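Local structure of galactofuranose-binding protein YtfQ (Escherichia coli, 2VK2) at residues A[5-10]-A[63-68]; A[31-36]-A[254-259]; A[178-183]-A[207-212]. The protein binds galactofuranose, in both its alpha and beta forms, in the periplasm and serves as the solute-binding component of the YtfQRT-YjfF ABC transporter. One frame throughout, in Å; residues are numbered along the deposited sequence.

Contact 1: residues A[5-10]-A[63-68]; sequences VGFSQV and FIAPVV
Three backbone hydrogen bonds lace Gly-6 and Ser-8 to Phe-63 and Ala-65, pairing strand 4-9 with strand 61-64 in the parallel sheet of this periplasmic-binding-protein fold, where 34-39 flanks 4-9 on its other edge. Phe-63 N gives to Gly-6 O at 2.8 Å, its own carbonyl O takes Ser-8 N at 2.8 Å, and Ala-65 N closes the series on Ser-8 O at 3.0 Å, the straightest at 171°. Phe-7 and Phe-63 send their rings to the same side of the sheet, whereas Ser-8 and Ile-64 face helix 44-57 on the other. The two aromatic side chains cross at nearly a right angle without stacking, CD1 of Phe-7 resting 3.7 Å from CB of Phe-63. One face of the Phe-63 ring takes Val-5: with CG1 anti to its backbone N (chi1 175°), that methyl sits over the ring centre in a CH-pi contact, CG1 3.7 Å from the centroid. Past the strand ends, Val-10 packs CG2 3.9 Å from Ala-65 CB and CG1 against CG2 of Val-67. Gln-9 bends at chi2 (54°); its OE1 accepts from Val-10 N at 2.9 Å and also from Arg-17, which binds galactofuranose, while its NE2 is held by Glu-20 and Thr-21. The strand ladder thus leads straight into the sugar site: an apolar, hydrogen-bonded core ends in a second-shell amide that probably helps to position Arg-17.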
loop_
_atom_site.group_PDB
_atom_site.type_symbol
_atom_site.label_atom_id
_atom_site.label_comp_id
_atom_site.label_asym_id
_atom_site.label_seq_id
_atom_site.Cartn_x
_atom_site.Cartn_y
_atom_site.Cartn_z
ATOM N N VAL A 5 -5.478 6.956 -21.654
ATOM C CA VAL A 5 -4.453 6.458 -20.744
ATOM C C VAL A 5 -4.670 4.967 -20.507
ATOM O O VAL A 5 -5.790 4.528 -20.252
ATOM C CB VAL A 5 -4.492 7.210 -19.395
ATOM C CG1 VAL A 5 -3.502 6.608 -18.405
ATOM C CG2 VAL A 5 -4.203 8.686 -19.610
ATOM N N GLY A 6 -3.594 4.193 -20.618
ATOM C CA GLY A 6 -3.613 2.780 -20.266
ATOM C C GLY A 6 -3.014 2.623 -18.884
ATOM O O GLY A 6 -1.879 3.030 -18.658
ATOM N N PHE A 7 -3.779 2.041 -17.963
ATOM C CA PHE A 7 -3.337 1.837 -16.584
ATOM C C PHE A 7 -3.164 0.346 -16.338
ATOM O O PHE A 7 -4.134 -0.412 -16.364
ATOM C CB PHE A 7 -4.367 2.455 -15.628
ATOM C CG PHE A 7 -4.092 2.246 -14.148
ATOM C CD1 PHE A 7 -2.816 1.989 -13.646
ATOM C CD2 PHE A 7 -5.142 2.364 -13.241
ATOM C CE1 PHE A 7 -2.610 1.820 -12.275
ATOM C CE2 PHE A 7 -4.939 2.202 -11.879
ATOM C CZ PHE A 7 -3.672 1.930 -11.394
ATOM N N SER A 8 -1.913 -0.070 -16.142
ATOM C CA SER A 8 -1.609 -1.423 -15.704
ATOM C C SER A 8 -1.706 -1.469 -14.184
ATOM O O SER A 8 -0.812 -1.000 -13.476
ATOM C CB SER A 8 -0.217 -1.862 -16.160
ATOM O OG SER A 8 0.076 -3.151 -15.651
ATOM N N GLN A 9 -2.815 -2.028 -13.708
ATOM C CA GLN A 9 -3.133 -2.141 -12.293
ATOM C C GLN A 9 -2.663 -3.511 -11.792
ATOM O O GLN A 9 -2.672 -4.488 -12.544
ATOM C CB GLN A 9 -4.655 -1.954 -12.129
ATOM C CG GLN A 9 -5.239 -2.015 -10.716
ATOM C CD GLN A 9 -4.582 -1.051 -9.748
ATOM O OE1 GLN A 9 -3.384 -1.137 -9.502
ATOM N NE2 GLN A 9 -5.371 -0.148 -9.166
ATOM N N VAL A 10 -2.236 -3.575 -10.532
ATOM C CA VAL A 10 -1.706 -4.812 -9.947
ATOM C C VAL A 10 -2.780 -5.891 -9.889
ATOM O O VAL A 10 -2.538 -7.053 -10.221
ATOM C CB VAL A 10 -1.176 -4.571 -8.509
ATOM C CG1 VAL A 10 -0.755 -5.886 -7.850
ATOM C CG2 VAL A 10 -0.028 -3.578 -8.516
ATOM N N PHE A 63 0.044 4.431 -17.227
ATOM C CA PHE A 63 0.186 4.439 -15.775
ATOM C C PHE A 63 0.476 3.001 -15.367
ATOM O O PHE A 63 -0.152 2.074 -15.875
ATOM C CB PHE A 63 -1.114 4.884 -15.092
ATOM C CG PHE A 63 -1.449 6.357 -15.225
ATOM C CD1 PHE A 63 -0.716 7.233 -16.023
ATOM C CD2 PHE A 63 -2.558 6.854 -14.551
ATOM C CE1 PHE A 63 -1.076 8.576 -16.111
ATOM C CE2 PHE A 63 -2.919 8.183 -14.646
ATOM C CZ PHE A 63 -2.181 9.045 -15.422
ATOM N N ILE A 64 1.424 2.806 -14.456
ATOM C CA ILE A 64 1.728 1.470 -13.953
ATOM C C ILE A 64 1.806 1.536 -12.442
ATOM O O ILE A 64 2.473 2.410 -11.904
ATOM C CB ILE A 64 3.093 0.942 -14.456
ATOM C CG1 ILE A 64 3.172 0.945 -15.985
ATOM C CG2 ILE A 64 3.353 -0.468 -13.922
ATOM C CD1 ILE A 64 4.579 0.708 -16.506
ATOM N N ALA A 65 1.117 0.619 -11.768
ATOM C CA ALA A 65 1.358 0.358 -10.352
ATOM C C ALA A 65 2.247 -0.880 -10.317
ATOM O O ALA A 65 1.754 -1.990 -10.476
ATOM C CB ALA A 65 0.046 0.118 -9.620
ATOM N N PRO A 66 3.574 -0.689 -10.181
ATOM C CA PRO A 66 4.485 -1.822 -10.385
ATOM C C PRO A 66 4.459 -2.818 -9.228
ATOM O O PRO A 66 4.819 -2.465 -8.110
ATOM C CB PRO A 66 5.858 -1.149 -10.496
ATOM C CG PRO A 66 5.729 0.097 -9.711
ATOM C CD PRO A 66 4.304 0.553 -9.869
ATOM N N VAL A 67 4.053 -4.056 -9.501
ATOM C CA VAL A 67 3.815 -5.015 -8.418
ATOM C C VAL A 67 5.077 -5.241 -7.579
ATOM O O VAL A 67 5.006 -5.282 -6.347
ATOM C CB VAL A 67 3.231 -6.356 -8.940
ATOM C CG1 VAL A 67 4.184 -7.047 -9.909
ATOM C CG2 VAL A 67 2.868 -7.272 -7.775
ATOM N N VAL A 68 6.219 -5.367 -8.253
ATOM C CA VAL A 68 7.527 -5.446 -7.601
ATOM C C VAL A 68 8.451 -4.392 -8.211
ATOM O O VAL A 68 8.124 -3.809 -9.241
ATOM C CB VAL A 68 8.152 -6.851 -7.741
ATOM C CG1 VAL A 68 7.269 -7.896 -7.069
ATOM C CG2 VAL A 68 8.397 -7.201 -9.207
#

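Contact 2: residues A[31-36]-A[254-259]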
loop_
_atom_site.group_PDB
_atom_site.type_symbol
_atom_site.label_atom_id
_atom_site.label_comp_id
_atom_site.label_asym_id
_atom_site.label_seq_id
_atom_site.Cartn_x
_atom_site.Cartn_y
_atom_site.Cartn_z
ATOM N N ARG A 31 -12.271 14.479 -15.915
ATOM C CA ARG A 31 -11.280 15.167 -16.746
ATOM C C ARG A 31 -11.501 14.940 -18.243
ATOM O O ARG A 31 -10.781 15.508 -19.063
ATOM C CB ARG A 31 -9.872 14.696 -16.377
ATOM C CG ARG A 31 -9.432 15.060 -14.976
ATOM C CD ARG A 31 -8.229 14.227 -14.558
ATOM N NE ARG A 31 -7.894 14.425 -13.149
ATOM C CZ ARG A 31 -7.029 15.328 -12.688
ATOM N NH1 ARG A 31 -6.370 16.132 -13.515
ATOM N NH2 ARG A 31 -6.813 15.420 -11.382
ATOM N N GLY A 32 -12.469 14.101 -18.600
ATOM C CA GLY A 32 -12.726 13.768 -20.003
ATOM C C GLY A 32 -11.660 12.873 -20.617
ATOM O O GLY A 32 -11.465 12.870 -21.833
ATOM N N ILE A 33 -10.976 12.108 -19.771
ATOM C CA ILE A 33 -9.899 11.222 -20.202
ATOM C C ILE A 33 -10.444 9.804 -20.316
ATOM O O ILE A 33 -11.178 9.342 -19.440
ATOM C CB ILE A 33 -8.723 11.266 -19.200
ATOM C CG1 ILE A 33 -8.067 12.651 -19.228
ATOM C CG2 ILE A 33 -7.694 10.177 -19.514
ATOM C CD1 ILE A 33 -7.062 12.883 -18.119
ATOM N N THR A 34 -10.106 9.132 -21.413
ATOM C CA THR A 34 -10.464 7.734 -21.612
ATOM C C THR A 34 -9.436 6.869 -20.892
ATOM O O THR A 34 -8.253 6.909 -21.217
ATOM C CB THR A 34 -10.487 7.378 -23.113
ATOM O OG1 THR A 34 -11.434 8.216 -23.789
ATOM C CG2 THR A 34 -10.867 5.923 -23.324
ATOM N N LEU A 35 -9.888 6.101 -19.906
ATOM C CA LEU A 35 -8.996 5.275 -19.104
ATOM C C LEU A 35 -9.271 3.804 -19.361
ATOM O O LEU A 35 -10.394 3.333 -19.183
ATOM C CB LEU A 35 -9.191 5.583 -17.620
ATOM C CG LEU A 35 -8.268 4.837 -16.653
ATOM C CD1 LEU A 35 -6.815 5.236 -16.864
ATOM C CD2 LEU A 35 -8.691 5.089 -15.217
ATOM N N LYS A 36 -8.235 3.088 -19.792
ATOM C CA LYS A 36 -8.291 1.645 -19.954
ATOM C C LYS A 36 -7.503 1.023 -18.819
ATOM O O LYS A 36 -6.334 1.355 -18.623
ATOM C CB LYS A 36 -7.667 1.236 -21.285
ATOM C CG LYS A 36 -8.197 2.014 -22.474
ATOM C CD LYS A 36 -7.643 1.485 -23.783
ATOM C CE LYS A 36 -8.225 0.121 -24.119
ATOM N NZ LYS A 36 -7.973 -0.262 -25.525
ATOM N N PRO A 254 -3.003 13.097 -9.041
ATOM C CA PRO A 254 -1.720 13.760 -9.294
ATOM C C PRO A 254 -1.016 13.307 -10.582
ATOM O O PRO A 254 -0.324 14.108 -11.211
ATOM C CB PRO A 254 -0.892 13.408 -8.053
ATOM C CG PRO A 254 -1.898 13.124 -6.996
ATOM C CD PRO A 254 -3.035 12.465 -7.710
ATOM N N ALA A 255 -1.192 12.049 -10.978
ATOM C CA ALA A 255 -0.625 11.568 -12.239
ATOM C C ALA A 255 -1.318 12.221 -13.433
ATOM O O ALA A 255 -0.654 12.662 -14.373
ATOM C CB ALA A 255 -0.714 10.056 -12.327
ATOM N N PHE A 256 -2.648 12.296 -13.388
ATOM C CA PHE A 256 -3.404 13.009 -14.423
ATOM C C PHE A 256 -3.031 14.493 -14.465
ATOM O O PHE A 256 -2.907 15.062 -15.547
ATOM C CB PHE A 256 -4.918 12.885 -14.208
ATOM C CG PHE A 256 -5.487 11.519 -14.517
ATOM C CD1 PHE A 256 -5.235 10.891 -15.732
ATOM C CD2 PHE A 256 -6.318 10.883 -13.602
ATOM C CE1 PHE A 256 -5.776 9.643 -16.013
ATOM C CE2 PHE A 256 -6.862 9.638 -13.875
ATOM C CZ PHE A 256 -6.588 9.016 -15.083
ATOM N N ASP A 257 -2.859 15.115 -13.298
ATOM C CA ASP A 257 -2.427 16.519 -13.228
ATOM C C ASP A 257 -1.119 16.720 -13.988
ATOM O O ASP A 257 -1.000 17.628 -14.811
ATOM C CB ASP A 257 -2.224 16.974 -11.775
ATOM C CG ASP A 257 -3.525 17.149 -11.016
ATOM O OD1 ASP A 257 -4.569 17.386 -11.650
ATOM O OD2 ASP A 257 -3.491 17.065 -9.771
ATOM N N ALA A 258 -0.141 15.867 -13.698
ATOM C CA ALA A 258 1.172 15.932 -14.340
ATOM C C ALA A 258 1.080 15.666 -15.841
ATOM O O ALA A 258 1.727 16.348 -16.638
ATOM C CB ALA A 258 2.127 14.946 -13.685
ATOM N N LEU A 259 0.273 14.678 -16.223
ATOM C CA LEU A 259 0.083 14.338 -17.634
ATOM C C LEU A 259 -0.516 15.502 -18.419
ATOM O O LEU A 259 -0.025 15.845 -19.492
ATOM C CB LEU A 259 -0.817 13.104 -17.777
ATOM C CG LEU A 259 -1.229 12.708 -19.200
ATOM C CD1 LEU A 259 -0.005 12.422 -20.060
ATOM C CD2 LEU A 259 -2.162 11.510 -19.171
#
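Arg-31 lays its guanidinium over the CB of Phe-256, which sits 3.5 Å from NE and lies beneath one face of the flat group, toward its rim. The guanidinium and the phenyl ring are turned 31° from each other, and CD of Arg-31 lies 3.9 Å from CG of Phe-256. Extended from CG to NE, the arginine carries its far end past the phenylalanine to Asp-257. There both terminal nitrogens grip a single oxygen: NH1 lies 2.9 Å and NH2 3.0 Å from OD1 of Asp-257. That oxygen lies close to the guanidinium plane, yet both N-H groups approach it from the same side of the carboxylate, well out of the carboxylate plane. Glu-27 and Glu-260 form further salt bridges with NE and NH1, so three carboxylates share the cation. After helix 15-31, Gly-32 forms a Schellman motif with positive phi (72°); the chain then turns into strand 34-39, an outermost strand of the parallel sheet in this periplasmic-binding-protein fold, and helix 252-265 covers a face of that sheet. Deeper in, the phenylalanine ring is met by two aliphatic side chains. CD1 of Ile-33 comes obliquely to within 3.6 Å of CD1 of Phe-256, while Leu-35 brings its CD1 to the ring edge, 4.2 Å from CZ of Phe-256.

Contact 3: residues A[178-183]-A[207-212]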
loop_
_atom_site.group_PDB
_atom_site.type_symbol
_atom_site.label_atom_id
_atom_site.label_comp_id
_atom_site.label_asym_id
_atom_site.label_seq_id
_atom_site.Cartn_x
_atom_site.Cartn_y
_atom_site.Cartn_z
ATOM N N VAL A 178 -1.588 -16.624 7.796
ATOM C CA VAL A 178 -0.253 -16.455 8.359
ATOM C C VAL A 178 -0.326 -16.142 9.856
ATOM O O VAL A 178 0.444 -16.694 10.642
ATOM C CB VAL A 178 0.544 -15.377 7.598
ATOM C CG1 VAL A 178 1.884 -15.119 8.269
ATOM C CG2 VAL A 178 0.745 -15.805 6.149
ATOM N N MET A 179 -1.260 -15.281 10.257
ATOM C CA MET A 179 -1.444 -14.983 11.679
ATOM C C MET A 179 -1.806 -16.239 12.475
ATOM O O MET A 179 -1.314 -16.427 13.587
ATOM C CB MET A 179 -2.512 -13.907 11.901
ATOM C CG MET A 179 -2.579 -13.386 13.336
ATOM S SD MET A 179 -1.090 -12.487 13.810
ATOM C CE MET A 179 -1.299 -12.394 15.588
ATOM N N GLU A 180 -2.663 -17.091 11.909
ATOM C CA GLU A 180 -3.000 -18.373 12.540
ATOM C C GLU A 180 -1.746 -19.202 12.810
ATOM O O GLU A 180 -1.598 -19.778 13.888
ATOM C CB GLU A 180 -3.970 -19.178 11.671
ATOM C CG GLU A 180 -5.405 -18.666 11.687
ATOM C CD GLU A 180 -6.280 -19.295 10.609
ATOM O OE1 GLU A 180 -5.739 -19.899 9.657
ATOM O OE2 GLU A 180 -7.520 -19.182 10.711
ATOM N N SER A 181 -0.842 -19.251 11.833
ATOM C CA SER A 181 0.412 -19.992 11.986
ATOM C C SER A 181 1.309 -19.366 13.057
ATOM O O SER A 181 1.956 -20.084 13.819
ATOM C CB SER A 181 1.162 -20.091 10.652
ATOM O OG SER A 181 1.808 -18.877 10.318
ATOM N N PHE A 182 1.348 -18.035 13.111
ATOM C CA PHE A 182 2.118 -17.331 14.138
ATOM C C PHE A 182 1.575 -17.621 15.538
ATOM O O PHE A 182 2.342 -17.869 16.466
ATOM C CB PHE A 182 2.107 -15.813 13.912
ATOM C CG PHE A 182 2.888 -15.341 12.702
ATOM C CD1 PHE A 182 3.787 -16.165 12.026
ATOM C CD2 PHE A 182 2.745 -14.030 12.271
ATOM C CE1 PHE A 182 4.497 -15.689 10.927
ATOM C CE2 PHE A 182 3.461 -13.551 11.186
ATOM C CZ PHE A 182 4.331 -14.380 10.513
ATOM N N ILE A 183 0.252 -17.577 15.680
ATOM C CA ILE A 183 -0.402 -17.845 16.962
ATOM C C ILE A 183 -0.079 -19.255 17.459
ATOM O O ILE A 183 0.285 -19.439 18.622
ATOM C CB ILE A 183 -1.933 -17.649 16.855
ATOM C CG1 ILE A 183 -2.266 -16.160 16.721
ATOM C CG2 ILE A 183 -2.648 -18.228 18.073
ATOM C CD1 ILE A 183 -3.699 -15.886 16.318
ATOM N N ILE A 207 -6.898 -10.021 12.906
ATOM C CA ILE A 207 -7.882 -9.797 13.966
ATOM C C ILE A 207 -8.851 -10.980 14.088
ATOM O O ILE A 207 -9.171 -11.401 15.201
ATOM C CB ILE A 207 -8.637 -8.458 13.759
ATOM C CG1 ILE A 207 -7.720 -7.283 14.112
ATOM C CG2 ILE A 207 -9.899 -8.398 14.615
ATOM C CD1 ILE A 207 -8.203 -5.950 13.594
ATOM N N GLN A 208 -9.293 -11.527 12.954
ATOM C CA GLN A 208 -10.134 -12.732 12.950
ATOM C C GLN A 208 -9.417 -13.904 13.611
ATOM O O GLN A 208 -9.993 -14.601 14.450
ATOM C CB GLN A 208 -10.501 -13.159 11.526
ATOM C CG GLN A 208 -11.335 -12.192 10.721
ATOM C CD GLN A 208 -11.647 -12.742 9.338
ATOM O OE1 GLN A 208 -12.397 -13.711 9.200
ATOM N NE2 GLN A 208 -11.063 -12.136 8.310
ATOM N N ALA A 209 -8.165 -14.132 13.214
ATOM C CA ALA A 209 -7.364 -15.226 13.765
ATOM C C ALA A 209 -7.157 -15.081 15.271
ATOM O O ALA A 209 -7.222 -16.067 16.011
ATOM C CB ALA A 209 -6.016 -15.312 13.053
ATOM N N ILE A 210 -6.916 -13.852 15.721
ATOM C CA ILE A 210 -6.717 -13.572 17.144
ATOM C C ILE A 210 -7.985 -13.904 17.937
ATOM O O ILE A 210 -7.919 -14.561 18.979
ATOM C CB ILE A 210 -6.314 -12.096 17.383
ATOM C CG1 ILE A 210 -4.928 -11.814 16.792
ATOM C CG2 ILE A 210 -6.305 -11.772 18.873
ATOM C CD1 ILE A 210 -4.647 -10.341 16.579
ATOM N N LYS A 211 -9.134 -13.460 17.434
ATOM C CA LYS A 211 -10.420 -13.755 18.077
ATOM C C LYS A 211 -10.714 -15.252 18.112
ATOM O O LYS A 211 -11.169 -15.775 19.131
ATOM C CB LYS A 211 -11.566 -13.020 17.375
ATOM C CG LYS A 211 -11.581 -11.527 17.651
ATOM C CD LYS A 211 -12.926 -10.888 17.346
ATOM C CE LYS A 211 -13.041 -10.450 15.905
ATOM N NZ LYS A 211 -14.308 -9.710 15.652
ATOM N N GLU A 212 -10.447 -15.937 17.004
ATOM C CA GLU A 212 -10.692 -17.380 16.914
ATOM C C GLU A 212 -9.786 -18.199 17.846
ATOM O O GLU A 212 -10.134 -19.320 18.226
ATOM C CB GLU A 212 -10.575 -17.853 15.460
ATOM C CG GLU A 212 -11.739 -17.372 14.595
ATOM C CD GLU A 212 -11.595 -17.715 13.122
ATOM O OE1 GLU A 212 -10.668 -18.465 12.755
ATOM O OE2 GLU A 212 -12.428 -17.234 12.324
HETATM O O HOH W 1 -8.276 -19.279 13.326
#
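The methyl of Ala-209 is the bump at the centre of this helix pair, received between Met-179, Glu-180 and Ile-183. Its CB lies 3.7 Å from CG of Glu-180 and 3.9 Å from CB of Met-179, while the Ile-183 side chain borders it one turn further along. Because alanine projects so little, the two backbones come close here, with the CA atoms of Glu-180 and Ala-209 5.5 Å apart; the segment axes approach to 8.7 Å and cross at -39°. Ile-183 answers from the opposite helix. Its CG1 is anti to the carbonyl carbon (chi1 -71°) and its chain runs on extended, which carries CD1 across to the Ala-209 backbone, 3.5 Å from the carbonyl O of Ala-209, into the dip between Ala-209 and Ile-210. On the inner flank, Met-179 bends at chi2 (66°), and its CE passes obliquely beside Ile-210, 3.9 Å from CG1 of that residue. Toward the sheet, Met-179 also touches Val-132 of strand 129-135, so helix 172-185 packs on the sheet and on helix 200-212 at once. This is neighbouring-helix packing on one side of the second domain's sheet, in a fold of alternating strands and helices.

At the outer flank Glu-180 and Glu-212 reach across with their carboxylates. A water bridges them, donating to OE2 of Glu-180 at 2.7 Å and to OE1 of Glu-212 at 2.6 Å. Glu-212 also has a salt bridge from its OE2 to Lys-176, which would offset part of the negative charge. The interface therefore grades from an apolar seam of close-fitting side chains to an acidic margin whose like charges are probably eased by the shared water and the lysine.

In the fold
From the N terminus, strand 4-9 opens contact 1, and the chain passes through 31-36 before 63-68 returns to close it beside the same strand. Contact 2 therefore crosses contact 1: its first segment falls within that loop, and its second, 254-259, arrives only after the chain has built the other domain and come back. The two touch directly, through backbone pairing of strands 4-9 and 34-39 and through Phe-63 against Phe-256. Contact 3 closes a short loop wholly within the long span of contact 2, joining two helices, its centre about 41 Å from that of contact 2. Contacts 1 and 2 thus knit one domain, contact 3 the other, with galactofuranose between.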